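Local coordinates for protein arginyl-tRNA synthetase (Campylobacter jejuni, PDB 3FNR) that charges tRNA(Arg) with L-arginine at the expense of ATP, releasing AMP and diphosphate, as a monomeric class I aminoacyl-tRNA synthetase, at residues I47-T58 / L308-T319; L118-F126 / L139-M147. The protein carries 1 engineered substitution. All coordinates share one frame; numbering follows the deposited sequence.

After helix 5-17 and strand 31-35 the chain runs through the 'HIGH' region of the class I catalytic domain and into helix 50-65; the end of this region and the first turns of the helix form one half of contact 1. Much later, helix 305-311 and the loop after it return to these turns and close a loop of some 250 residues. Contact 2 falls within that loop: helix 113-126 and helix 136-157 follow one another along the chain and pair after a short connection. The two contacts are therefore nested, not crossed. The centres of contact 1 and contact 2 are about 31 Å apart. Contact 1 sits close to the centre of the folded chain, and contact 2 joins two helices on its periphery.

Contact 1: I47-T58 / L308-T319; sequences IGHARGAVFGDT and LRYIFLSKKCDT
Arg51 reaches across to the loop 315-319, stretched out almost straight (chi2 -179°). Its CB rests against Phe312 CD1 (3.8 Å), and CG passes Phe312 O. NE donates to a water at 2.9 Å, which lies in the guanidinium plane. At the tip, NH1 and NH2 both donate bent hydrogen bonds to Thr319 O, each 2.9 Å from that oxygen. NH2 also donates to Lys315 O, standing above that carbonyl's plane. Cys317 O covers the centre of one guanidinium face, and NH1 has a further acceptor in Gln273 O, so several backbone carbonyls fix this buried cation's rotation.

Cys317 SG lies over the Phe55 ring, 3.9 Å from the centroid, and Ala50 CB makes a CH-pi contact with the Phe312 face. Between the two arginines Val54 sets CG2 against Leu308 CD2 (3.8 Å). Arg309 folds back on itself to set NH1 and NH2 on the anti side of Asp57 OD1, the NH1 bond being 2.9 Å; Arg61 forms a second salt bridge to this oxygen. Arg309 NH2 also donates to Thr58 OG1 at 3.1 Å.

The 'HIGH' region is a class I synthetase signature that contributes to the ATP site in this class. The contact joins its end and the first turns of helix 50-65 to helix 305-311 and the loop after it, later in the catalytic domain. Strand 267-279 meets Arg51, Phe55 and Phe312, while helix 296-303 packs on Ile47 and Leu308.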
loop_
_atom_site.group_PDB
_atom_site.type_symbol
_atom_site.label_atom_id
_atom_site.label_comp_id
_atom_site.label_asym_id
_atom_site.label_seq_id
_atom_site.Cartn_x
_atom_site.Cartn_y
_atom_site.Cartn_z
ATOM N N ILE A 47 -2.436 4.260 11.910
ATOM C CA ILE A 47 -1.422 4.887 11.067
ATOM C C ILE A 47 -0.254 3.937 10.758
ATOM O O ILE A 47 0.342 4.026 9.691
ATOM C CB ILE A 47 -0.956 6.269 11.642
ATOM C CG1 ILE A 47 -0.166 7.081 10.606
ATOM C CG2 ILE A 47 -0.173 6.110 12.940
ATOM C CD1 ILE A 47 -0.884 7.293 9.274
ATOM N N GLY A 48 0.022 2.996 11.666
ATOM C CA GLY A 48 1.072 1.994 11.469
ATOM C C GLY A 48 0.841 1.033 10.314
ATOM O O GLY A 48 1.766 0.343 9.883
ATOM N N HIS A 49 -0.392 0.987 9.812
ATOM C CA HIS A 49 -0.731 0.201 8.626
ATOM C C HIS A 49 -0.428 0.945 7.324
ATOM O O HIS A 49 -0.434 0.340 6.247
ATOM C CB HIS A 49 -2.218 -0.180 8.636
ATOM C CG HIS A 49 -2.577 -1.210 9.663
ATOM N ND1 HIS A 49 -3.394 -0.937 10.738
ATOM C CD2 HIS A 49 -2.224 -2.513 9.780
ATOM C CE1 HIS A 49 -3.528 -2.025 11.474
ATOM N NE2 HIS A 49 -2.827 -2.995 10.915
ATOM N N ALA A 50 -0.165 2.247 7.425
ATOM C CA ALA A 50 -0.109 3.115 6.248
ATOM C C ALA A 50 1.058 2.818 5.309
ATOM O O ALA A 50 0.859 2.756 4.090
ATOM C CB ALA A 50 -0.135 4.590 6.651
ATOM N N ARG A 51 2.253 2.620 5.864
ATOM C CA ARG A 51 3.425 2.333 5.044
ATOM C C ARG A 51 3.264 1.056 4.239
ATOM O O ARG A 51 3.503 1.065 3.031
ATOM C CB ARG A 51 4.707 2.278 5.871
ATOM C CG ARG A 51 5.955 2.385 5.009
ATOM C CD ARG A 51 7.190 2.304 5.851
ATOM N NE ARG A 51 8.371 2.816 5.158
ATOM C CZ ARG A 51 9.509 3.132 5.771
ATOM N NH1 ARG A 51 9.610 2.990 7.091
ATOM N NH2 ARG A 51 10.547 3.590 5.070
ATOM N N GLY A 52 2.836 -0.024 4.900
ATOM C CA GLY A 52 2.543 -1.298 4.226
ATOM C C GLY A 52 1.504 -1.123 3.131
ATOM O O GLY A 52 1.710 -1.553 1.990
ATOM N N ALA A 53 0.408 -0.450 3.468
ATOM C CA ALA A 53 -0.669 -0.192 2.496
ATOM C C ALA A 53 -0.181 0.615 1.274
ATOM O O ALA A 53 -0.427 0.226 0.126
ATOM C CB ALA A 53 -1.807 0.518 3.171
ATOM N N VAL A 54 0.523 1.716 1.530
ATOM C CA VAL A 54 0.990 2.618 0.463
ATOM C C VAL A 54 2.037 1.915 -0.398
ATOM O O VAL A 54 1.965 1.958 -1.630
ATOM C CB VAL A 54 1.518 3.959 1.044
ATOM C CG1 VAL A 54 2.331 4.770 -0.001
ATOM C CG2 VAL A 54 0.357 4.786 1.573
ATOM N N PHE A 55 2.983 1.237 0.256
ATOM C CA PHE A 55 3.993 0.446 -0.450
ATOM C C PHE A 55 3.358 -0.625 -1.347
ATOM O O PHE A 55 3.730 -0.758 -2.516
ATOM C CB PHE A 55 4.992 -0.184 0.534
ATOM C CG PHE A 55 6.203 -0.807 -0.130
ATOM C CD1 PHE A 55 7.380 -0.072 -0.285
ATOM C CD2 PHE A 55 6.176 -2.135 -0.574
ATOM C CE1 PHE A 55 8.507 -0.650 -0.889
ATOM C CE2 PHE A 55 7.302 -2.716 -1.188
ATOM C CZ PHE A 55 8.461 -1.970 -1.342
ATOM N N GLY A 56 2.399 -1.377 -0.810
ATOM C CA GLY A 56 1.801 -2.491 -1.562
ATOM C C GLY A 56 0.988 -2.060 -2.764
ATOM O O GLY A 56 0.995 -2.728 -3.810
ATOM N N ASP A 57 0.284 -0.944 -2.628
ATOM C CA ASP A 57 -0.547 -0.472 -3.732
ATOM C C ASP A 57 0.332 0.092 -4.835
ATOM O O ASP A 57 0.070 -0.132 -6.017
ATOM C CB ASP A 57 -1.559 0.577 -3.276
ATOM C CG ASP A 57 -2.521 0.952 -4.383
ATOM O OD1 ASP A 57 -2.543 2.133 -4.783
ATOM O OD2 ASP A 57 -3.221 0.046 -4.888
ATOM N N THR A 58 1.392 0.798 -4.442
ATOM C CA THR A 58 2.319 1.334 -5.426
ATOM C C THR A 58 3.001 0.170 -6.138
ATOM O O THR A 58 3.013 0.130 -7.361
ATOM C CB THR A 58 3.331 2.314 -4.798
ATOM O OG1 THR A 58 2.620 3.300 -4.040
ATOM C CG2 THR A 58 4.122 3.023 -5.870
ATOM N N LEU A 308 0.178 11.657 1.751
ATOM C CA LEU A 308 0.330 10.318 2.344
ATOM C C LEU A 308 1.046 9.381 1.384
ATOM O O LEU A 308 1.999 8.690 1.764
ATOM C CB LEU A 308 -1.027 9.709 2.729
ATOM C CG LEU A 308 -0.914 8.447 3.599
ATOM C CD1 LEU A 308 -1.121 8.770 5.059
ATOM C CD2 LEU A 308 -1.905 7.394 3.162
ATOM N N ARG A 309 0.595 9.387 0.132
ATOM C CA ARG A 309 1.158 8.537 -0.892
ATOM C C ARG A 309 2.620 8.889 -1.180
ATOM O O ARG A 309 3.387 8.033 -1.605
ATOM C CB ARG A 309 0.326 8.612 -2.176
ATOM C CG ARG A 309 -1.104 8.030 -2.092
ATOM C CD ARG A 309 -1.139 6.576 -1.639
ATOM N NE ARG A 309 -0.464 5.672 -2.573
ATOM C CZ ARG A 309 -1.076 4.807 -3.378
ATOM N NH1 ARG A 309 -2.398 4.713 -3.386
ATOM N NH2 ARG A 309 -0.356 4.033 -4.188
ATOM N N TYR A 310 3.002 10.143 -0.949
ATOM C CA TYR A 310 4.377 10.565 -1.181
ATOM C C TYR A 310 5.265 10.196 -0.003
ATOM O O TYR A 310 6.271 9.502 -0.170
ATOM C CB TYR A 310 4.487 12.068 -1.462
ATOM C CG TYR A 310 5.885 12.447 -1.932
ATOM C CD1 TYR A 310 6.924 12.694 -1.016
ATOM C CD2 TYR A 310 6.183 12.508 -3.291
ATOM C CE1 TYR A 310 8.221 13.001 -1.454
ATOM C CE2 TYR A 310 7.464 12.816 -3.738
ATOM C CZ TYR A 310 8.475 13.057 -2.819
ATOM O OH TYR A 310 9.731 13.366 -3.282
ATOM N N ILE A 311 4.897 10.697 1.172
ATOM C CA ILE A 311 5.679 10.573 2.386
ATOM C C ILE A 311 5.970 9.114 2.686
ATOM O O ILE A 311 7.116 8.755 2.946
ATOM C CB ILE A 311 4.933 11.215 3.583
ATOM C CG1 ILE A 311 4.878 12.733 3.421
ATOM C CG2 ILE A 311 5.600 10.869 4.903
ATOM C CD1 ILE A 311 3.797 13.401 4.263
ATOM N N PHE A 312 4.943 8.268 2.590
ATOM C CA PHE A 312 5.074 6.868 2.988
ATOM C C PHE A 312 5.822 5.982 1.988
ATOM O O PHE A 312 6.107 4.818 2.269
ATOM C CB PHE A 312 3.713 6.288 3.400
ATOM C CG PHE A 312 3.278 6.720 4.776
ATOM C CD1 PHE A 312 3.572 5.939 5.885
ATOM C CD2 PHE A 312 2.624 7.930 4.970
ATOM C CE1 PHE A 312 3.194 6.337 7.162
ATOM C CE2 PHE A 312 2.252 8.340 6.250
ATOM C CZ PHE A 312 2.536 7.537 7.344
ATOM N N LEU A 313 6.149 6.553 0.832
ATOM C CA LEU A 313 6.929 5.868 -0.188
ATOM C C LEU A 313 8.369 6.379 -0.253
ATOM O O LEU A 313 9.205 5.789 -0.930
ATOM C CB LEU A 313 6.266 6.057 -1.547
ATOM C CG LEU A 313 6.529 5.003 -2.614
ATOM C CD1 LEU A 313 5.761 3.720 -2.293
ATOM C CD2 LEU A 313 6.140 5.555 -3.967
ATOM N N SER A 314 8.653 7.447 0.489
ATOM C CA SER A 314 9.811 8.303 0.223
ATOM C C SER A 314 11.145 7.791 0.749
ATOM O O SER A 314 12.192 8.355 0.434
ATOM C CB SER A 314 9.552 9.727 0.743
ATOM O OG SER A 314 9.454 9.731 2.157
ATOM N N LYS A 315 11.121 6.738 1.550
ATOM C CA LYS A 315 12.366 6.144 2.020
ATOM C C LYS A 315 12.290 4.625 1.984
ATOM O O LYS A 315 11.205 4.053 2.150
ATOM C CB LYS A 315 12.726 6.671 3.423
ATOM C CG LYS A 315 14.187 6.462 3.886
ATOM C CD LYS A 315 15.233 7.318 3.138
ATOM C CE LYS A 315 15.890 6.595 1.942
ATOM N NZ LYS A 315 16.479 5.262 2.273
ATOM N N LYS A 316 13.443 3.993 1.747
ATOM C CA LYS A 316 13.592 2.530 1.720
ATOM C C LYS A 316 12.802 1.857 2.845
ATOM O O LYS A 316 12.875 2.281 4.005
ATOM C CB LYS A 316 15.074 2.143 1.790
ATOM C CG LYS A 316 15.394 0.691 1.443
ATOM C CD LYS A 316 16.902 0.496 1.312
ATOM C CE LYS A 316 17.266 -0.864 0.729
ATOM N NZ LYS A 316 17.255 -1.952 1.749
ATOM N N CYS A 317 12.053 0.820 2.466
ATOM C CA CYS A 317 10.986 0.220 3.278
ATOM C C CYS A 317 11.417 -0.305 4.647
ATOM O O CYS A 317 10.680 -0.171 5.626
ATOM C CB CYS A 317 10.290 -0.893 2.484
ATOM S SG CYS A 317 8.569 -1.182 2.985
ATOM N N ASP A 318 12.610 -0.889 4.709
ATOM C CA ASP A 318 13.144 -1.437 5.958
ATOM C C ASP A 318 14.024 -0.440 6.739
ATOM O O ASP A 318 14.771 -0.832 7.646
ATOM C CB ASP A 318 13.871 -2.777 5.715
ATOM C CG ASP A 318 14.957 -2.696 4.632
ATOM O OD1 ASP A 318 15.576 -3.748 4.347
ATOM O OD2 ASP A 318 15.200 -1.606 4.062
ATOM N N THR A 319 13.923 0.842 6.387
ATOM C CA THR A 319 14.613 1.916 7.110
ATOM C C THR A 319 13.588 2.861 7.749
ATOM O O THR A 319 12.491 3.055 7.196
ATOM C CB THR A 319 15.572 2.719 6.188
ATOM O OG1 THR A 319 14.816 3.575 5.325
ATOM C CG2 THR A 319 16.435 1.784 5.340
HETATM O O HOH W 1 8.053 2.622 2.286
HETATM O O HOH W 2 2.425 5.855 -3.275
#

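Contact 2: L118-F126 / L139-M147; sequences LAKEAFEKF and LADWAKDKM
Trp142 offers one face of its indole to the edge of Phe126 in a T-shaped stack, the two planes standing at 81° and the Phe126 and five-membered ring centroids 5.0 Å apart. Phe126 CE2 comes over CD2 of Trp142 at 3.8 Å. The CG of Lys146 lies over the opposite face, toward the rim, so the indole is held between an aromatic edge and an aliphatic chain of its own helix. The indole leaves its helix with chi1 at 172°, CG turned away from the backbone nitrogen, and enters the facing helix as a knob among Leu118, Ala122, Lys125 and Phe126. Its six-membered end goes deepest: CH2 lies 3.7 Å from Glu121 CB, which approaches in the ring plane, and CZ3 rests on Ala122 CB.

Leu118 runs alongside the indole and divides its two methyls. CD1 packs on both Trp142 CZ3 and Lys146 CB, the latter at 3.7 Å, whereas CD2 meets Met147 CE tip to tip at the same distance. Ala122 CB also touches Leu139 CD2 (4.1 Å). Polar contact across the pair is slight: Glu121 OE1 and Lys146 NZ form a long salt bridge of 3.8 Å at the exposed margin, and no hydrogen bond links the two segments.

The segments' axes approach to 11.4 Å in a steeply inclined crossing, at 129° between the N-to-C directions, a wide spacing consistent with the indole lying between them. Helix 80-98 packs against both helices, its Ile90 touching Leu118 and Ala143, and Phe130, in the connection between them, stacks on Phe126.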
loop_
_atom_site.group_PDB
_atom_site.type_symbol
_atom_site.label_atom_id
_atom_site.label_comp_id
_atom_site.label_asym_id
_atom_site.label_seq_id
_atom_site.Cartn_x
_atom_site.Cartn_y
_atom_site.Cartn_z
ATOM N N LEU A 118 -21.087 3.259 15.914
ATOM C CA LEU A 118 -21.500 1.922 15.533
ATOM C C LEU A 118 -22.558 1.385 16.496
ATOM O O LEU A 118 -23.476 0.682 16.076
ATOM C CB LEU A 118 -20.270 1.013 15.514
ATOM C CG LEU A 118 -20.272 -0.368 14.870
ATOM C CD1 LEU A 118 -20.751 -0.326 13.427
ATOM C CD2 LEU A 118 -18.866 -0.925 14.961
ATOM N N ALA A 119 -22.420 1.727 17.781
ATOM C CA ALA A 119 -23.421 1.419 18.805
ATOM C C ALA A 119 -24.766 2.102 18.537
ATOM O O ALA A 119 -25.821 1.532 18.813
ATOM C CB ALA A 119 -22.908 1.815 20.163
ATOM N N LYS A 120 -24.713 3.327 18.014
ATOM C CA LYS A 120 -25.907 4.066 17.613
ATOM C C LYS A 120 -26.536 3.443 16.377
ATOM O O LYS A 120 -27.763 3.432 16.239
ATOM C CB LYS A 120 -25.580 5.536 17.345
ATOM C CG LYS A 120 -25.442 6.386 18.600
ATOM C CD LYS A 120 -25.387 7.882 18.273
ATOM C CE LYS A 120 -26.765 8.438 17.906
ATOM N NZ LYS A 120 -26.735 9.901 17.622
ATOM N N GLU A 121 -25.689 2.936 15.481
ATOM C CA GLU A 121 -26.141 2.187 14.313
ATOM C C GLU A 121 -26.772 0.871 14.745
ATOM O O GLU A 121 -27.781 0.452 14.178
ATOM C CB GLU A 121 -24.981 1.913 13.352
ATOM C CG GLU A 121 -24.903 2.832 12.141
ATOM C CD GLU A 121 -23.783 2.436 11.177
ATOM O OE1 GLU A 121 -24.085 2.130 10.001
ATOM O OE2 GLU A 121 -22.602 2.420 11.598
ATOM N N ALA A 122 -26.174 0.241 15.758
ATOM C CA ALA A 122 -26.636 -1.044 16.286
ATOM C C ALA A 122 -27.995 -0.931 16.967
ATOM O O ALA A 122 -28.881 -1.753 16.734
ATOM C CB ALA A 122 -25.603 -1.633 17.245
ATOM N N PHE A 123 -28.146 0.096 17.799
ATOM C CA PHE A 123 -29.377 0.329 18.549
ATOM C C PHE A 123 -30.564 0.644 17.640
ATOM O O PHE A 123 -31.697 0.265 17.940
ATOM C CB PHE A 123 -29.164 1.448 19.568
ATOM C CG PHE A 123 -30.306 1.628 20.519
ATOM C CD1 PHE A 123 -30.500 0.736 21.567
ATOM C CD2 PHE A 123 -31.187 2.699 20.375
ATOM C CE1 PHE A 123 -31.561 0.903 22.453
ATOM C CE2 PHE A 123 -32.251 2.876 21.258
ATOM C CZ PHE A 123 -32.438 1.976 22.299
ATOM N N GLU A 124 -30.287 1.324 16.528
ATOM C CA GLU A 124 -31.303 1.682 15.539
ATOM C C GLU A 124 -31.763 0.480 14.713
ATOM O O GLU A 124 -32.939 0.373 14.358
ATOM C CB GLU A 124 -30.764 2.773 14.609
ATOM C CG GLU A 124 -31.838 3.639 13.973
ATOM C CD GLU A 124 -32.588 4.479 14.992
ATOM O OE1 GLU A 124 -33.838 4.440 14.984
ATOM O OE2 GLU A 124 -31.929 5.165 15.805
ATOM N N LYS A 125 -30.826 -0.419 14.418
ATOM C CA LYS A 125 -31.072 -1.589 13.578
ATOM C C LYS A 125 -31.783 -2.712 14.342
ATOM O O LYS A 125 -32.760 -3.286 13.856
ATOM C CB LYS A 125 -29.740 -2.078 12.973
ATOM C CG LYS A 125 -29.698 -3.523 12.462
ATOM C CD LYS A 125 -30.235 -3.656 11.054
ATOM C CE LYS A 125 -29.984 -5.053 10.508
ATOM N NZ LYS A 125 -30.541 -5.211 9.134
ATOM N N PHE A 126 -31.293 -3.005 15.543
ATOM C CA PHE A 126 -31.720 -4.189 16.279
ATOM C C PHE A 126 -32.777 -3.918 17.343
ATOM O O PHE A 126 -33.546 -4.814 17.696
ATOM C CB PHE A 126 -30.508 -4.884 16.900
ATOM C CG PHE A 126 -29.572 -5.480 15.888
ATOM C CD1 PHE A 126 -29.926 -6.630 15.185
ATOM C CD2 PHE A 126 -28.336 -4.895 15.636
ATOM C CE1 PHE A 126 -29.065 -7.185 14.245
ATOM C CE2 PHE A 126 -27.466 -5.444 14.703
ATOM C CZ PHE A 126 -27.831 -6.592 14.004
ATOM N N LEU A 139 -24.046 -9.778 17.021
ATOM C CA LEU A 139 -23.686 -8.365 16.973
ATOM C C LEU A 139 -22.306 -8.210 16.337
ATOM O O LEU A 139 -22.108 -7.345 15.485
ATOM C CB LEU A 139 -23.680 -7.765 18.390
ATOM C CG LEU A 139 -24.219 -6.358 18.691
ATOM C CD1 LEU A 139 -23.641 -5.868 20.010
ATOM C CD2 LEU A 139 -23.948 -5.336 17.585
ATOM N N ALA A 140 -21.373 -9.065 16.761
ATOM C CA ALA A 140 -20.010 -9.104 16.240
ATOM C C ALA A 140 -19.937 -9.389 14.741
ATOM O O ALA A 140 -19.138 -8.769 14.050
ATOM C CB ALA A 140 -19.182 -10.103 17.011
ATOM N N ASP A 141 -20.765 -10.313 14.249
ATOM C CA ASP A 141 -20.837 -10.618 12.812
ATOM C C ASP A 141 -21.289 -9.418 11.985
ATOM O O ASP A 141 -20.712 -9.127 10.928
ATOM C CB ASP A 141 -21.783 -11.795 12.542
ATOM C CG ASP A 141 -21.215 -13.130 12.996
ATOM O OD1 ASP A 141 -19.994 -13.224 13.259
ATOM O OD2 ASP A 141 -22.004 -14.098 13.096
ATOM N N TRP A 142 -22.327 -8.739 12.479
ATOM C CA TRP A 142 -22.864 -7.523 11.865
ATOM C C TRP A 142 -21.830 -6.404 11.928
ATOM O O TRP A 142 -21.666 -5.649 10.970
ATOM C CB TRP A 142 -24.148 -7.081 12.580
ATOM C CG TRP A 142 -24.670 -5.728 12.141
ATOM C CD1 TRP A 142 -25.489 -5.472 11.078
ATOM C CD2 TRP A 142 -24.408 -4.460 12.761
ATOM N NE1 TRP A 142 -25.751 -4.122 10.992
ATOM C CE2 TRP A 142 -25.099 -3.477 12.012
ATOM C CE3 TRP A 142 -23.657 -4.058 13.876
ATOM C CZ2 TRP A 142 -25.061 -2.117 12.342
ATOM C CZ3 TRP A 142 -23.614 -2.705 14.201
ATOM C CH2 TRP A 142 -24.313 -1.751 13.433
ATOM N N ALA A 143 -21.159 -6.311 13.071
ATOM C CA ALA A 143 -20.180 -5.265 13.336
ATOM C C ALA A 143 -18.935 -5.398 12.475
ATOM O O ALA A 143 -18.510 -4.420 11.866
ATOM C CB ALA A 143 -19.797 -5.269 14.783
ATOM N N LYS A 144 -18.368 -6.606 12.425
ATOM C CA LYS A 144 -17.128 -6.852 11.694
ATOM C C LYS A 144 -17.309 -6.587 10.204
ATOM O O LYS A 144 -16.356 -6.206 9.523
ATOM C CB LYS A 144 -16.572 -8.264 11.963
ATOM C CG LYS A 144 -17.338 -9.434 11.335
ATOM C CD LYS A 144 -16.715 -9.920 10.028
ATOM C CE LYS A 144 -17.293 -11.271 9.609
ATOM N NZ LYS A 144 -18.644 -11.188 9.011
ATOM N N ASP A 145 -18.534 -6.789 9.716
ATOM C CA ASP A 145 -18.888 -6.459 8.342
ATOM C C ASP A 145 -18.940 -4.947 8.117
ATOM O O ASP A 145 -18.598 -4.474 7.035
ATOM C CB ASP A 145 -20.216 -7.113 7.948
ATOM C CG ASP A 145 -20.061 -8.587 7.585
ATOM O OD1 ASP A 145 -19.010 -8.964 7.017
ATOM O OD2 ASP A 145 -20.999 -9.367 7.861
ATOM N N LYS A 146 -19.366 -4.205 9.138
ATOM C CA LYS A 146 -19.395 -2.743 9.070
ATOM C C LYS A 146 -17.973 -2.188 9.123
ATOM O O LYS A 146 -17.642 -1.254 8.392
ATOM C CB LYS A 146 -20.231 -2.151 10.210
ATOM C CG LYS A 146 -21.741 -2.370 10.120
ATOM C CD LYS A 146 -22.461 -1.230 9.402
ATOM C CE LYS A 146 -22.845 -1.596 7.978
ATOM N NZ LYS A 146 -23.863 -0.653 7.425
ATOM N N MET A 147 -17.140 -2.778 9.980
ATOM C CA MET A 147 -15.733 -2.396 10.094
ATOM C C MET A 147 -14.925 -2.707 8.846
ATOM O O MET A 147 -14.015 -1.964 8.500
ATOM C CB MET A 147 -15.083 -3.039 11.320
ATOM C CG MET A 147 -15.581 -2.501 12.654
ATOM S SD MET A 147 -15.248 -0.756 12.957
ATOM C CE MET A 147 -16.658 0.044 12.190
#